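Local coordinates for protein CDP-4-keto-6-deoxy-D-glucose-3-dehydrase (Yersinia pseudotuberculosis, PDB 3BB8) that probably takes part in the pyridoxal-phosphate-dependent removal of the C-3 hydroxyl from CDP-4-keto-6-deoxy-D-glucose during lipopolysaccharide sugar biosynthesis, at residues Ser149-Ala154 with Arg178-Lys183. The protein carries 1 engineered substitution. Residues are numbered along the deposited sequence; the frame is centred on the assembly and turned at random.
Sequences SLIEAA and RRVADK
Glu-152, on the short helical turn 151-154, comes nearest the longer helix 174-184 at Val-180, where the two CA atoms lie 6.4 Å apart. The contact illustrates how a small apolar contact can be bordered by charge. In the buried part, methyl CG2 of Ile-151 meets methyl CG1 of Val-180 at 3.6 Å. Both methyls stand anti to their own backbone N, which brings them together between the two backbones, while the CG1 branch of Ile-151 leads away from the helix opposite.

Toward solvent, the carboxylate of Glu-152 takes over. Its CG lies anti to the backbone N (chi1 174°) and the chain then bends at chi2, carrying OE1 to two cations. NH2 of Arg-179 forms a salt bridge with OE1 of Glu-152 at 3.1 Å, the oxygen lying at the edge of the guanidinium group, and the two planar groups are only 18° from coplanar. Lys-183, fully extended, arrives at about a right angle to the Glu-152 side chain and brings NZ 3.3 Å from OE1, a salt bridge with a weak hydrogen bond. Tyr-184 OH is hydrogen-bonded to OE2. Glu-152, Arg-179 and Lys-183 thus form a salt-bridge network, which Glu-176 extends through NH1 of Arg-179.

Beneath this network, Ile-151 packs on Ile-114 of strand 112-115 and Val-137 of strand 133-140 of the mixed sheet, while Val-180 also touches Val-155, in the loop that follows helix 151-154, away from the cofactor.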
ATOM      1  N   SER A 149      12.349  26.739  18.098  1.00 50.04           N
ATOM      2  CA  SER A 149      13.389  27.759  18.000  1.00 51.37           C
ATOM      3  C   SER A 149      14.669  27.267  17.329  1.00 51.31           C
ATOM      4  O   SER A 149      15.558  28.061  17.031  1.00 52.89           O
ATOM      5  CB  SER A 149      13.712  28.340  19.390  1.00 51.34           C
ATOM      6  OG  SER A 149      14.227  27.361  20.276  1.00 50.33           O
ATOM      7  N   LEU A 150      14.755  25.966  17.072  1.00 50.74           N
ATOM      8  CA  LEU A 150      15.944  25.393  16.443  1.00 50.19           C
ATOM      9  C   LEU A 150      15.810  25.208  14.928  1.00 50.44           C
ATOM     10  O   LEU A 150      16.800  24.960  14.236  1.00 49.34           O
ATOM     11  CB  LEU A 150      16.265  24.047  17.088  1.00 48.77           C
ATOM     12  CG  LEU A 150      16.452  24.077  18.602  1.00 47.72           C
ATOM     13  CD1 LEU A 150      16.576  22.663  19.133  1.00 47.55           C
ATOM     14  CD2 LEU A 150      17.681  24.899  18.939  1.00 46.99           C
ATOM     15  N   ILE A 151      14.586  25.319  14.424  1.00 51.11           N
ATOM     16  CA  ILE A 151      14.314  25.161  12.999  1.00 51.57           C
ATOM     17  C   ILE A 151      15.176  26.115  12.175  1.00 52.22           C
ATOM     18  O   ILE A 151      15.971  25.693  11.338  1.00 50.60           O
ATOM     19  CB  ILE A 151      12.835  25.463  12.691  1.00 52.17           C
ATOM     20  CG1 ILE A 151      11.920  24.557  13.524  1.00 51.53           C
ATOM     21  CG2 ILE A 151      12.572  25.291  11.210  1.00 53.41           C
ATOM     22  CD1 ILE A 151      12.142  23.085  13.315  1.00 53.12           C
ATOM     23  N   GLU A 152      14.998  27.407  12.439  1.00 53.37           N
ATOM     24  CA  GLU A 152      15.712  28.491  11.773  1.00 54.32           C
ATOM     25  C   GLU A 152      17.165  28.193  11.409  1.00 54.30           C
ATOM     26  O   GLU A 152      17.563  28.331  10.251  1.00 54.52           O
ATOM     27  CB  GLU A 152      15.660  29.735  12.662  1.00 57.10           C
ATOM     28  CG  GLU A 152      16.487  30.918  12.181  1.00 61.84           C
ATOM     29  CD  GLU A 152      15.835  31.673  11.040  1.00 63.96           C
ATOM     30  OE1 GLU A 152      14.744  32.256  11.245  1.00 64.45           O
ATOM     31  OE2 GLU A 152      16.420  31.684   9.938  1.00 65.51           O
ATOM     32  N   ALA A 153      17.957  27.789  12.393  1.00 54.03           N
ATOM     33  CA  ALA A 153      19.371  27.510  12.161  1.00 53.98           C
ATOM     34  C   ALA A 153      19.634  26.283  11.301  1.00 54.45           C
ATOM     35  O   ALA A 153      20.741  26.108  10.791  1.00 54.70           O
ATOM     36  CB  ALA A 153      20.101  27.375  13.495  1.00 52.45           C
ATOM     37  N   ALA A 154      18.629  25.427  11.140  1.00 54.12           N
ATOM     38  CA  ALA A 154      18.800  24.223  10.330  1.00 54.00           C
ATOM     39  C   ALA A 154      18.509  24.494   8.852  1.00 54.24           C
ATOM     40  O   ALA A 154      18.767  23.650   7.990  1.00 54.12           O
ATOM     41  CB  ALA A 154      17.896  23.111  10.849  1.00 52.27           C
ATOM     42  N   ARG A 178       5.332  27.551  10.888  1.00 49.20           N
ATOM     43  CA  ARG A 178       4.796  28.265   9.740  1.00 52.22           C
ATOM     44  C   ARG A 178       5.616  29.532   9.503  1.00 53.84           C
ATOM     45  O   ARG A 178       6.026  29.819   8.374  1.00 55.03           O
ATOM     46  CB  ARG A 178       3.328  28.623   9.969  1.00 52.49           C
ATOM     47  CG  ARG A 178       2.365  27.518   9.568  1.00 56.01           C
ATOM     48  CD  ARG A 178       2.540  27.183   8.092  1.00 58.79           C
ATOM     49  NE  ARG A 178       2.342  28.366   7.264  1.00 59.97           N
ATOM     50  CZ  ARG A 178       1.170  28.974   7.115  1.00 61.53           C
ATOM     51  NH1 ARG A 178       0.091  28.500   7.729  1.00 61.65           N
ATOM     52  NH2 ARG A 178       1.081  30.072   6.375  1.00 61.98           N
ATOM     53  N   ARG A 179       5.862  30.282  10.569  1.00 52.90           N
ATOM     54  CA  ARG A 179       6.639  31.502  10.459  1.00 53.05           C
ATOM     55  C   ARG A 179       7.915  31.198   9.677  1.00 52.78           C
ATOM     56  O   ARG A 179       8.256  31.899   8.724  1.00 54.02           O
ATOM     57  CB  ARG A 179       7.006  32.024  11.848  1.00 54.40           C
ATOM     58  CG  ARG A 179       7.302  33.520  11.903  1.00 55.74           C
ATOM     59  CD  ARG A 179       8.408  33.818  12.897  1.00 56.86           C
ATOM     60  NE  ARG A 179       9.722  33.625  12.292  1.00 58.74           N
ATOM     61  CZ  ARG A 179      10.806  33.249  12.962  1.00 60.65           C
ATOM     62  NH1 ARG A 179      10.730  33.017  14.266  1.00 61.72           N
ATOM     63  NH2 ARG A 179      11.969  33.116  12.331  1.00 60.06           N
ATOM     64  N   VAL A 180       8.618  30.143  10.080  1.00 51.86           N
ATOM     65  CA  VAL A 180       9.862  29.768   9.417  1.00 51.06           C
ATOM     66  C   VAL A 180       9.624  29.232   8.006  1.00 52.50           C
ATOM     67  O   VAL A 180      10.424  29.463   7.097  1.00 51.64           O
ATOM     68  CB  VAL A 180      10.619  28.701  10.218  1.00 50.09           C
ATOM     69  CG1 VAL A 180      11.996  28.480   9.608  1.00 49.00           C
ATOM     70  CG2 VAL A 180      10.737  29.130  11.668  1.00 49.61           C
ATOM     71  N   ALA A 181       8.521  28.516   7.827  1.00 53.33           N
ATOM     72  CA  ALA A 181       8.195  27.950   6.526  1.00 54.57           C
ATOM     73  C   ALA A 181       7.863  29.060   5.538  1.00 55.24           C
ATOM     74  O   ALA A 181       8.421  29.111   4.442  1.00 54.74           O
ATOM     75  CB  ALA A 181       7.017  26.984   6.650  1.00 52.79           C
ATOM     76  N   ASP A 182       6.952  29.946   5.933  1.00 55.09           N
ATOM     77  CA  ASP A 182       6.537  31.052   5.080  1.00 56.41           C
ATOM     78  C   ASP A 182       7.696  31.986   4.746  1.00 56.73           C
ATOM     79  O   ASP A 182       7.761  32.549   3.651  1.00 57.43           O
ATOM     80  CB  ASP A 182       5.410  31.830   5.753  1.00 57.20           C
ATOM     81  CG  ASP A 182       4.242  30.940   6.133  1.00 60.41           C
ATOM     82  OD1 ASP A 182       3.848  30.099   5.299  1.00 61.74           O
ATOM     83  OD2 ASP A 182       3.714  31.081   7.258  1.00 62.05           O
ATOM     84  N   LYS A 183       8.617  32.141   5.686  1.00 56.99           N
ATOM     85  CA  LYS A 183       9.765  33.003   5.468  1.00 56.90           C
ATOM     86  C   LYS A 183      10.611  32.476   4.320  1.00 56.47           C
ATOM     87  O   LYS A 183      10.819  33.171   3.324  1.00 55.87           O
ATOM     88  CB  LYS A 183      10.615  33.081   6.735  1.00 58.85           C
ATOM     89  CG  LYS A 183      11.863  33.943   6.599  1.00 60.02           C
ATOM     90  CD  LYS A 183      12.642  33.953   7.900  1.00 61.56           C
ATOM     91  CE  LYS A 183      13.919  34.750   7.779  1.00 62.99           C
ATOM     92  NZ  LYS A 183      14.728  34.629   9.022  1.00 65.83           N
TER